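Side-chain contacts in methyl-coenzyme M reductase gamma subunit (Methermicoccus shengliensis DSM 18856, PDB 7NKG), which helps form methyl-coenzyme M reductase, the factor 430 enzyme that makes methane and a heterodisulfide from methyl-coenzyme M and coenzyme B: residues S13-Q16 with N17-H21; G61-C65 with P66-I70; Q234-W237 with E238-R242. One frame throughout, in Å; residues are numbered along the deposited sequence.

Interaction 1: residues S13-Q16 with N17-H21; sequences SVAQ and NRRKH
Val14 and Arg18, one helical turn apart, lie side by side with their side chains pointing the same way, and Val14 CG1 comes within 3.7 Å of Arg18 NE. CG of Arg18 stands beside its own backbone N (chi1 -78°), and the chain then runs straight to NE, which carries the guanidinium beyond the valine. Arg19 behaves differently: its chain bends at chi3 (-75°) and folds the guanidinium back over the preceding turn. Ala15 O lies over the centre of one face of the Arg19 guanidinium, 3.7 Å above its plane. Arg19 NH2 is 3.8 Å from Gln16 CG. The same Ala15 O takes the helical bond from Arg19 N at 3.0 Å. Asn17 turns its amide back along the helix, so that Asn17 ND2 sits 2.9 Å from Ser13 O at an angle too poor for a hydrogen bond; ND2 bonds instead to the carbonyls of Lys211 and Thr213. These ties fasten helix 13-23 to the end of helix 206-212 and the loop after it, where Thr214 O receives Arg18 NE; Arg18 NH1 also bonds to the backbone of a neighbouring subunit, its guanidinium makes a cation-pi contact with Trp101 of helix 99-109, and Arg19 NH1 reaches back to Tyr8 O and Gly10 O.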
ATOM      1  N   SER C  13     -13.538 -52.724  -1.759  1.00 20.49           N
ATOM      2  CA  SER C  13     -14.502 -52.501  -0.679  1.00 20.73           C
ATOM      3  C   SER C  13     -14.573 -50.998  -0.329  1.00 20.27           C
ATOM      4  O   SER C  13     -15.653 -50.491  -0.063  1.00 20.78           O
ATOM      5  CB  SER C  13     -14.096 -53.282   0.567  1.00 21.26           C
ATOM      6  OG  SER C  13     -12.835 -52.827   1.043  1.00 21.44           O
ATOM      7  N   VAL C  14     -13.435 -50.281  -0.383  1.00 19.58           N
ATOM      8  CA  VAL C  14     -13.404 -48.851  -0.088  1.00 19.75           C
ATOM      9  C   VAL C  14     -14.292 -48.087  -1.078  1.00 19.96           C
ATOM     10  O   VAL C  14     -15.094 -47.262  -0.658  1.00 20.28           O
ATOM     11  CB  VAL C  14     -11.960 -48.313  -0.114  1.00 20.11           C
ATOM     12  CG1 VAL C  14     -11.933 -46.786  -0.000  1.00 20.60           C
ATOM     13  CG2 VAL C  14     -11.123 -48.939   0.994  1.00 20.55           C
ATOM     14  N   ALA C  15     -14.158 -48.363  -2.382  1.00 19.95           N
ATOM     15  CA  ALA C  15     -14.975 -47.703  -3.407  1.00 20.53           C
ATOM     16  C   ALA C  15     -16.449 -48.073  -3.227  1.00 20.47           C
ATOM     17  O   ALA C  15     -17.321 -47.207  -3.356  1.00 19.93           O
ATOM     18  CB  ALA C  15     -14.509 -48.104  -4.798  1.00 21.32           C
ATOM     19  N   GLN C  16     -16.732 -49.341  -2.893  1.00 20.50           N
ATOM     20  CA  GLN C  16     -18.112 -49.770  -2.666  1.00 21.07           C
ATOM     21  C   GLN C  16     -18.724 -49.038  -1.470  1.00 21.01           C
ATOM     22  O   GLN C  16     -19.873 -48.605  -1.542  1.00 21.55           O
ATOM     23  CB  GLN C  16     -18.170 -51.281  -2.442  1.00 23.45           C
ATOM     24  CG  GLN C  16     -17.840 -52.068  -3.712  1.00 29.15           C
ATOM     25  CD  GLN C  16     -17.488 -53.517  -3.446  1.00 36.82           C
ATOM     26  OE1 GLN C  16     -17.649 -54.041  -2.334  1.00 39.31           O
ATOM     27  NE2 GLN C  16     -17.000 -54.197  -4.476  1.00 38.57           N
ATOM     28  N   ASN C  17     -17.940 -48.861  -0.392  1.00 20.14           N
ATOM     29  CA  ASN C  17     -18.393 -48.141   0.809  1.00 19.47           C
ATOM     30  C   ASN C  17     -18.579 -46.661   0.505  1.00 19.22           C
ATOM     31  O   ASN C  17     -19.540 -46.066   0.968  1.00 19.05           O
ATOM     32  CB  ASN C  17     -17.407 -48.328   1.953  1.00 19.66           C
ATOM     33  CG  ASN C  17     -17.396 -49.761   2.452  1.00 21.23           C
ATOM     34  OD1 ASN C  17     -18.442 -50.437   2.500  1.00 23.18           O
ATOM     35  ND2 ASN C  17     -16.227 -50.269   2.798  1.00 21.50           N
ATOM     36  N   ARG C  18     -17.696 -46.080  -0.317  1.00 18.59           N
ATOM     37  CA  ARG C  18     -17.842 -44.677  -0.732  1.00 19.14           C
ATOM     38  C   ARG C  18     -19.174 -44.468  -1.473  1.00 19.61           C
ATOM     39  O   ARG C  18     -19.887 -43.513  -1.181  1.00 20.41           O
ATOM     40  CB  ARG C  18     -16.651 -44.278  -1.618  1.00 19.55           C
ATOM     41  CG  ARG C  18     -15.419 -44.004  -0.778  1.00 20.59           C
ATOM     42  CD  ARG C  18     -14.176 -43.647  -1.541  1.00 20.27           C
ATOM     43  NE  ARG C  18     -13.117 -43.316  -0.596  1.00 18.51           N
ATOM     44  CZ  ARG C  18     -11.978 -42.702  -0.899  1.00 18.42           C
ATOM     45  NH1 ARG C  18     -11.722 -42.337  -2.154  1.00 17.91           N
ATOM     46  NH2 ARG C  18     -11.088 -42.441   0.048  1.00 17.86           N
ATOM     47  N   ARG C  19     -19.548 -45.402  -2.360  1.00 19.39           N
ATOM     48  CA  ARG C  19     -20.833 -45.312  -3.067  1.00 20.12           C
ATOM     49  C   ARG C  19     -22.010 -45.549  -2.111  1.00 21.24           C
ATOM     50  O   ARG C  19     -23.062 -44.941  -2.291  1.00 21.62           O
ATOM     51  CB  ARG C  19     -20.879 -46.272  -4.257  1.00 21.26           C
ATOM     52  CG  ARG C  19     -19.912 -45.861  -5.368  1.00 21.57           C
ATOM     53  CD  ARG C  19     -20.166 -46.638  -6.648  1.00 22.97           C
ATOM     54  NE  ARG C  19     -19.677 -48.019  -6.551  1.00 23.01           N
ATOM     55  CZ  ARG C  19     -18.416 -48.401  -6.737  1.00 24.63           C
ATOM     56  NH1 ARG C  19     -17.481 -47.509  -7.052  1.00 23.63           N
ATOM     57  NH2 ARG C  19     -18.076 -49.680  -6.614  1.00 25.01           N
ATOM     58  N   LYS C  20     -21.843 -46.400  -1.082  1.00 21.11           N
ATOM     59  CA  LYS C  20     -22.886 -46.590  -0.066  1.00 21.04           C
ATOM     60  C   LYS C  20     -23.139 -45.269   0.676  1.00 21.11           C
ATOM     61  O   LYS C  20     -24.285 -44.866   0.817  1.00 21.88           O
ATOM     62  CB  LYS C  20     -22.485 -47.672   0.958  1.00 21.34           C
ATOM     63  CG  LYS C  20     -22.669 -49.095   0.456  1.00 22.75           C
ATOM     64  CD  LYS C  20     -22.233 -50.116   1.501  1.00 24.31           C
ATOM     65  CE  LYS C  20     -22.631 -51.511   1.073  1.00 26.38           C
ATOM     66  NZ  LYS C  20     -22.156 -52.533   2.045  1.00 26.61           N
ATOM     67  N   HIS C  21     -22.075 -44.590   1.127  1.00 20.17           N
ATOM     68  CA  HIS C  21     -22.219 -43.327   1.848  1.00 19.75           C
ATOM     69  C   HIS C  21     -22.822 -42.263   0.938  1.00 19.84           C
ATOM     70  O   HIS C  21     -23.715 -41.541   1.363  1.00 20.04           O
ATOM     71  CB  HIS C  21     -20.869 -42.845   2.413  1.00 20.03           C
ATOM     72  CG  HIS C  21     -20.333 -43.699   3.531  1.00 20.11           C
ATOM     73  ND1 HIS C  21     -19.428 -43.192   4.454  1.00 21.60           N
ATOM     74  CD2 HIS C  21     -20.598 -44.990   3.847  1.00 20.49           C
ATOM     75  CE1 HIS C  21     -19.149 -44.192   5.277  1.00 21.35           C
ATOM     76  NE2 HIS C  21     -19.839 -45.294   4.956  1.00 21.42           N
TER

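Interaction 2: residues G61-C65 with P66-I70; sequences GEPDC and PIREI
Pro63 sets the CG-CD edge of its ring on one face of the Arg68 guanidinium, Pro63 CD 3.4 Å above its centre, and Pro63 CG is 3.5 Å from Arg68 NE. Glu62 takes the edge of the same group. Glu62 OE2 lies in the guanidinium plane and accepts a weak, salt-bridged hydrogen bond from Arg68 NH1 at 3.3 Å, the carboxylate standing almost perpendicular to that plane (87°). The kink of the Glu62 chain at chi2 (77°) brings the carboxylate to the arginine. Arg68 itself is extended from CG to NE, and Arg68 CG passes 3.8 Å from Cys65 CB. One step outward, Cys65 is the N-cap of the short helix 66-70: Cys65 SG, anti to the backbone N, accepts from Arg68 N at 3.5 Å, while Cys65 O takes Glu69 N. Cys65 SG also rests 3.7 Å from Ile67 CB. Across the turn, Asp64 OD1 and Glu69 OE2 approach to 3.2 Å with their carboxylates nearly coplanar. Both acids form salt bridges with basic side chains of another protein chain, whose backbone also accepts from Arg68 NH2. The chemistry is that of a sulfur-capped first turn serving a subunit interface: the partner's positive charges probably offset the repulsion between the paired acids, and Arg68, covered on a face by Pro63 and only weakly bonded at its edge by Glu62, gives NH2 to the neighbouring backbone.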
ATOM      1  N   GLY C  61     -40.155  -9.237   6.092  1.00 47.56           N
ATOM      2  CA  GLY C  61     -40.935  -9.401   4.873  1.00 47.18           C
ATOM      3  C   GLY C  61     -40.443 -10.464   3.909  1.00 46.27           C
ATOM      4  O   GLY C  61     -39.274 -10.469   3.520  1.00 46.79           O
ATOM      5  N   GLU C  62     -41.345 -11.367   3.518  1.00 44.51           N
ATOM      6  CA  GLU C  62     -41.044 -12.397   2.539  1.00 43.28           C
ATOM      7  C   GLU C  62     -41.074 -11.681   1.170  1.00 40.92           C
ATOM      8  O   GLU C  62     -42.063 -11.009   0.870  1.00 41.19           O
ATOM      9  CB  GLU C  62     -42.127 -13.491   2.596  1.00 46.38           C
ATOM     10  CG  GLU C  62     -41.789 -14.760   1.840  1.00 52.04           C
ATOM     11  CD  GLU C  62     -40.809 -15.686   2.527  1.00 58.52           C
ATOM     12  OE1 GLU C  62     -40.365 -15.376   3.657  1.00 58.89           O
ATOM     13  OE2 GLU C  62     -40.487 -16.737   1.929  1.00 61.87           O
ATOM     14  N   PRO C  63     -40.010 -11.743   0.348  1.00 38.16           N
ATOM     15  CA  PRO C  63     -40.056 -11.061  -0.954  1.00 36.61           C
ATOM     16  C   PRO C  63     -40.854 -11.834  -1.997  1.00 35.14           C
ATOM     17  O   PRO C  63     -41.086 -13.034  -1.848  1.00 34.96           O
ATOM     18  CB  PRO C  63     -38.589 -11.005  -1.356  1.00 37.45           C
ATOM     19  CG  PRO C  63     -38.021 -12.265  -0.789  1.00 38.02           C
ATOM     20  CD  PRO C  63     -38.753 -12.493   0.513  1.00 37.13           C
ATOM     21  N   ASP C  64     -41.292 -11.151  -3.044  1.00 34.13           N
ATOM     22  CA  ASP C  64     -41.924 -11.802  -4.189  1.00 34.40           C
ATOM     23  C   ASP C  64     -40.767 -12.409  -4.969  1.00 32.86           C
ATOM     24  O   ASP C  64     -39.974 -11.659  -5.565  1.00 33.75           O
ATOM     25  CB  ASP C  64     -42.652 -10.755  -5.047  1.00 38.04           C
ATOM     26  CG  ASP C  64     -43.643 -11.302  -6.048  1.00 46.94           C
ATOM     27  OD1 ASP C  64     -43.889 -12.538  -6.033  1.00 48.94           O
ATOM     28  OD2 ASP C  64     -44.174 -10.499  -6.853  1.00 50.74           O
ATOM     29  N   CYS C  65     -40.583 -13.735  -4.868  1.00 30.13           N
ATOM     30  CA  CYS C  65     -39.473 -14.380  -5.562  1.00 27.98           C
ATOM     31  C   CYS C  65     -39.975 -15.648  -6.218  1.00 27.21           C
ATOM     32  O   CYS C  65     -40.518 -16.516  -5.537  1.00 26.61           O
ATOM     33  CB  CYS C  65     -38.333 -14.670  -4.598  1.00 26.94           C
ATOM     34  SG  CYS C  65     -37.032 -15.725  -5.287  1.00 25.16           S
ATOM     35  N   PRO C  66     -39.747 -15.804  -7.532  1.00 27.10           N
ATOM     36  CA  PRO C  66     -40.206 -17.027  -8.204  1.00 26.49           C
ATOM     37  C   PRO C  66     -39.535 -18.303  -7.727  1.00 25.19           C
ATOM     38  O   PRO C  66     -40.125 -19.368  -7.855  1.00 25.96           O
ATOM     39  CB  PRO C  66     -39.898 -16.782  -9.670  1.00 27.55           C
ATOM     40  CG  PRO C  66     -39.037 -15.604  -9.742  1.00 28.54           C
ATOM     41  CD  PRO C  66     -39.087 -14.870  -8.464  1.00 27.27           C
ATOM     42  N   ILE C  67     -38.313 -18.202  -7.187  1.00 24.12           N
ATOM     43  CA  ILE C  67     -37.586 -19.367  -6.694  1.00 23.94           C
ATOM     44  C   ILE C  67     -38.154 -19.784  -5.342  1.00 24.15           C
ATOM     45  O   ILE C  67     -38.387 -20.968  -5.120  1.00 24.53           O
ATOM     46  CB  ILE C  67     -36.078 -19.065  -6.644  1.00 23.80           C
ATOM     47  CG1 ILE C  67     -35.549 -18.687  -8.052  1.00 24.63           C
ATOM     48  CG2 ILE C  67     -35.300 -20.226  -6.044  1.00 23.99           C
ATOM     49  CD1 ILE C  67     -35.842 -19.714  -9.239  1.00 25.56           C
ATOM     50  N   ARG C  68     -38.428 -18.819  -4.441  1.00 24.26           N
ATOM     51  CA  ARG C  68     -39.058 -19.140  -3.153  1.00 23.96           C
ATOM     52  C   ARG C  68     -40.414 -19.845  -3.365  1.00 25.82           C
ATOM     53  O   ARG C  68     -40.773 -20.747  -2.598  1.00 26.53           O
ATOM     54  CB  ARG C  68     -39.265 -17.882  -2.322  1.00 23.33           C
ATOM     55  CG  ARG C  68     -37.959 -17.262  -1.831  1.00 23.48           C
ATOM     56  CD  ARG C  68     -38.211 -16.367  -0.639  1.00 24.09           C
ATOM     57  NE  ARG C  68     -37.035 -15.565  -0.296  1.00 25.05           N
ATOM     58  CZ  ARG C  68     -36.687 -15.161   0.930  1.00 27.40           C
ATOM     59  NH1 ARG C  68     -37.434 -15.482   1.987  1.00 26.25           N
ATOM     60  NH2 ARG C  68     -35.595 -14.428   1.109  1.00 25.28           N
ATOM     61  N   GLU C  69     -41.135 -19.470  -4.432  1.00 25.61           N
ATOM     62  CA  GLU C  69     -42.433 -20.066  -4.748  1.00 26.65           C
ATOM     63  C   GLU C  69     -42.344 -21.517  -5.227  1.00 27.07           C
ATOM     64  O   GLU C  69     -43.346 -22.234  -5.120  1.00 28.12           O
ATOM     65  CB  GLU C  69     -43.142 -19.223  -5.810  1.00 29.42           C
ATOM     66  CG  GLU C  69     -43.525 -17.826  -5.338  1.00 34.06           C
ATOM     67  CD  GLU C  69     -44.061 -16.929  -6.433  1.00 39.86           C
ATOM     68  OE1 GLU C  69     -44.618 -17.467  -7.418  1.00 37.18           O
ATOM     69  OE2 GLU C  69     -43.914 -15.690  -6.311  1.00 44.69           O
ATOM     70  N   ILE C  70     -41.192 -21.955  -5.786  1.00 25.78           N
ATOM     71  CA  ILE C  70     -41.049 -23.322  -6.319  1.00 25.54           C
ATOM     72  C   ILE C  70     -40.069 -24.194  -5.510  1.00 25.72           C
ATOM     73  O   ILE C  70     -39.993 -25.390  -5.784  1.00 26.59           O
ATOM     74  CB  ILE C  70     -40.687 -23.310  -7.835  1.00 25.79           C
ATOM     75  CG1 ILE C  70     -39.331 -22.594  -8.082  1.00 25.31           C
ATOM     76  CG2 ILE C  70     -41.829 -22.643  -8.636  1.00 26.53           C
ATOM     77  CD1 ILE C  70     -38.757 -22.686  -9.502  1.00 25.76           C
TER

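Interaction 3: residues Q234-W237 with E238-R242; sequences QRIW and ELRTR
Gln234 to Arg242 form a regular turn-by-turn run of helix 227-245, in which Glu238, Leu239, Arg240 and Thr241 each donate their backbone N to the carbonyl four residues earlier. Trp237 O takes a second donor: Thr241 OG1, beside its own backbone N (chi1 -61°), gives it a 2.7 Å bond from above the carbonyl plane, on the face opposite Thr241 N. Thr241 OG1 also sits over one face of the indole toward its rim, 3.8 Å from Trp237 NE1. With the indole cut back to an alanine, Thr241 OG1 would probably lose its aromatic cover, and a neighbouring chain both its apolar contact and the weak bond from NE1 to its backbone. Arg240 runs past Ile236, whose CG2 lies over a guanidinium face, 3.4 Å from Arg240 NE. In the conformer given, Leu239 CD1 lies more loosely over a face of Arg235. Glu238 OE1 takes a water that also bonds weakly to Gln234 O, while Glu238 OE2 pairs with Arg242 NH2 at 3.2 Å. An apolar branch thus backs Arg240, whose NH2 forms a salt bridge with an acidic side chain of another chain, and the helix makes a mixed apolar and charged contact with neighbouring subunits.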
ATOM      1  N   GLN C 234      -6.158 -38.897 -12.571  1.00 17.92           N
ATOM      2  CA  GLN C 234      -5.290 -38.500 -13.675  1.00 17.74           C
ATOM      3  C   GLN C 234      -6.096 -37.909 -14.819  1.00 17.92           C
ATOM      4  O   GLN C 234      -5.642 -36.963 -15.445  1.00 18.78           O
ATOM      5  CB  GLN C 234      -4.461 -39.700 -14.145  1.00 17.90           C
ATOM      6  CG  GLN C 234      -3.444 -40.136 -13.081  1.00 19.44           C
ATOM      7  CD  GLN C 234      -2.732 -41.429 -13.395  1.00 21.89           C
ATOM      8  OE1 GLN C 234      -3.244 -42.303 -14.123  1.00 22.92           O
ATOM      9  NE2 GLN C 234      -1.542 -41.594 -12.825  1.00 19.58           N
ATOM     10  N   ARG C 235      -7.292 -38.460 -15.092  1.00 17.51           N
ATOM     11  CA  ARG C 235      -8.143 -37.962 -16.161  0.50 18.66           C
ATOM     12  C   ARG C 235      -8.653 -36.564 -15.836  1.00 18.33           C
ATOM     13  O   ARG C 235      -8.598 -35.682 -16.692  1.00 18.95           O
ATOM     14  CB  ARG C 235      -9.311 -38.922 -16.378  0.50 21.46           C
ATOM     15  CG  ARG C 235     -10.258 -38.503 -17.473  0.50 27.01           C
ATOM     16  CD  ARG C 235     -11.239 -39.609 -17.739  0.50 32.77           C
ATOM     17  NE  ARG C 235     -11.710 -39.573 -19.125  0.50 37.69           N
ATOM     18  CZ  ARG C 235     -12.938 -39.264 -19.542  0.50 40.61           C
ATOM     19  NH1 ARG C 235     -13.895 -38.958 -18.670  0.50 39.80           N
ATOM     20  NH2 ARG C 235     -13.224 -39.268 -20.838  0.50 41.48           N
ATOM     21  N   ILE C 236      -9.135 -36.346 -14.600  1.00 17.42           N
ATOM     22  CA  ILE C 236      -9.620 -35.022 -14.191  1.00 17.26           C
ATOM     23  C   ILE C 236      -8.469 -34.028 -14.239  1.00 17.28           C
ATOM     24  O   ILE C 236      -8.636 -32.924 -14.752  1.00 17.63           O
ATOM     25  CB  ILE C 236     -10.238 -35.084 -12.761  1.00 18.18           C
ATOM     26  CG1 ILE C 236     -11.550 -35.923 -12.773  1.00 18.73           C
ATOM     27  CG2 ILE C 236     -10.463 -33.679 -12.165  1.00 19.37           C
ATOM     28  CD1 ILE C 236     -12.755 -35.331 -13.546  1.00 19.37           C
ATOM     29  N   TRP C 237      -7.292 -34.423 -13.742  1.00 17.05           N
ATOM     30  CA  TRP C 237      -6.119 -33.551 -13.776  1.00 17.82           C
ATOM     31  C   TRP C 237      -5.762 -33.183 -15.237  1.00 18.10           C
ATOM     32  O   TRP C 237      -5.595 -32.001 -15.549  1.00 18.61           O
ATOM     33  CB  TRP C 237      -4.932 -34.242 -13.083  1.00 18.02           C
ATOM     34  CG  TRP C 237      -3.603 -33.620 -13.370  1.00 18.31           C
ATOM     35  CD1 TRP C 237      -3.065 -32.515 -12.784  1.00 19.20           C
ATOM     36  CD2 TRP C 237      -2.632 -34.096 -14.311  1.00 18.41           C
ATOM     37  NE1 TRP C 237      -1.830 -32.249 -13.321  1.00 19.44           N
ATOM     38  CE2 TRP C 237      -1.517 -33.236 -14.231  1.00 19.28           C
ATOM     39  CE3 TRP C 237      -2.572 -35.203 -15.169  1.00 19.24           C
ATOM     40  CZ2 TRP C 237      -0.379 -33.423 -15.022  1.00 19.58           C
ATOM     41  CZ3 TRP C 237      -1.452 -35.372 -15.962  1.00 19.78           C
ATOM     42  CH2 TRP C 237      -0.374 -34.489 -15.882  1.00 20.03           C
ATOM     43  N   GLU C 238      -5.689 -34.187 -16.129  1.00 17.69           N
ATOM     44  CA  GLU C 238      -5.306 -33.924 -17.515  1.00 18.56           C
ATOM     45  C   GLU C 238      -6.328 -33.040 -18.219  1.00 18.82           C
ATOM     46  O   GLU C 238      -5.933 -32.072 -18.867  1.00 19.86           O
ATOM     47  CB  GLU C 238      -5.077 -35.219 -18.293  1.00 21.64           C
ATOM     48  CG  GLU C 238      -4.628 -34.963 -19.719  1.00 26.92           C
ATOM     49  CD  GLU C 238      -3.941 -36.123 -20.410  1.00 36.41           C
ATOM     50  OE1 GLU C 238      -3.968 -37.250 -19.864  1.00 36.85           O
ATOM     51  OE2 GLU C 238      -3.378 -35.900 -21.507  1.00 40.34           O
ATOM     52  N   LEU C 239      -7.630 -33.357 -18.113  1.00 18.20           N
ATOM     53  CA  LEU C 239      -8.648 -32.561 -18.794  1.00 17.83           C
ATOM     54  C   LEU C 239      -8.737 -31.148 -18.226  1.00 17.47           C
ATOM     55  O   LEU C 239      -8.856 -30.192 -18.991  1.00 18.42           O
ATOM     56  CB  LEU C 239     -10.010 -33.261 -18.778  1.00 18.33           C
ATOM     57  CG  LEU C 239     -10.061 -34.580 -19.537  1.00 20.15           C
ATOM     58  CD1 LEU C 239     -11.368 -35.302 -19.273  1.00 21.17           C
ATOM     59  CD2 LEU C 239      -9.903 -34.373 -21.058  1.00 21.01           C
ATOM     60  N   ARG C 240      -8.619 -30.978 -16.891  1.00 16.86           N
ATOM     61  CA  ARG C 240      -8.618 -29.627 -16.307  1.00 16.80           C
ATOM     62  C   ARG C 240      -7.417 -28.840 -16.837  1.00 17.60           C
ATOM     63  O   ARG C 240      -7.570 -27.686 -17.224  1.00 17.76           O
ATOM     64  CB  ARG C 240      -8.530 -29.670 -14.778  1.00 17.01           C
ATOM     65  CG  ARG C 240      -9.803 -30.048 -14.079  1.00 17.53           C
ATOM     66  CD  ARG C 240      -9.457 -30.118 -12.617  1.00 19.04           C
ATOM     67  NE  ARG C 240     -10.573 -30.309 -11.697  1.00 19.87           N
ATOM     68  CZ  ARG C 240     -10.461 -30.185 -10.368  1.00 20.47           C
ATOM     69  NH1 ARG C 240      -9.305 -29.824  -9.817  1.00 16.68           N
ATOM     70  NH2 ARG C 240     -11.507 -30.404  -9.584  1.00 19.53           N
ATOM     71  N   THR C 241      -6.246 -29.505 -16.922  1.00 18.03           N
ATOM     72  CA  THR C 241      -5.015 -28.885 -17.415  1.00 18.67           C
ATOM     73  C   THR C 241      -5.189 -28.426 -18.869  1.00 19.02           C
ATOM     74  O   THR C 241      -4.892 -27.274 -19.183  1.00 19.13           O
ATOM     75  CB  THR C 241      -3.829 -29.879 -17.290  1.00 20.19           C
ATOM     76  OG1 THR C 241      -3.652 -30.222 -15.911  1.00 19.85           O
ATOM     77  CG2 THR C 241      -2.533 -29.311 -17.847  1.00 21.70           C
ATOM     78  N   ARG C 242      -5.695 -29.313 -19.735  1.00 18.85           N
ATOM     79  CA  ARG C 242      -5.853 -29.009 -21.152  1.00 19.79           C
ATOM     80  C   ARG C 242      -6.892 -27.912 -21.388  1.00 19.90           C
ATOM     81  O   ARG C 242      -6.631 -26.983 -22.151  1.00 20.17           O
ATOM     82  CB  ARG C 242      -6.213 -30.282 -21.919  1.00 21.85           C
ATOM     83  CG  ARG C 242      -5.068 -31.278 -21.941  1.00 26.91           C
ATOM     84  CD  ARG C 242      -5.037 -32.066 -23.233  1.00 33.55           C
ATOM     85  NE  ARG C 242      -3.980 -33.090 -23.199  1.00 38.17           N
ATOM     86  CZ  ARG C 242      -2.713 -32.915 -23.583  1.00 40.85           C
ATOM     87  NH1 ARG C 242      -2.308 -31.744 -24.063  1.00 40.07           N
ATOM     88  NH2 ARG C 242      -1.845 -33.919 -23.508  1.00 41.12           N
TER
HETATM   89  O   HOH W   1      -4.747 -38.589 -17.886  1.00 43.83           O

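The three contacts are separate local motifs in one chain, none touching another. Interaction 1 and interaction 3 are the nearer pair, with centres about 24 Å apart and nearest atoms about 12 Å; interaction 2 lies about 39 Å from the first and 40 Å from the third, centre to centre. Interaction 1, about 15 Å from the centre of the chain, mainly binds helix 13-23 to its own subunit. Interactions 2 and 3 lie about 31 and 29 Å from that centre and meet other chains, interaction 2 with acids and an arginine, interaction 3 mainly with arginines and apolar groups. No residue of the three contacts is among those lining the factor 430 pocket, to which this chain contributes Leu118-Arg121, Ala154-His157 and His159.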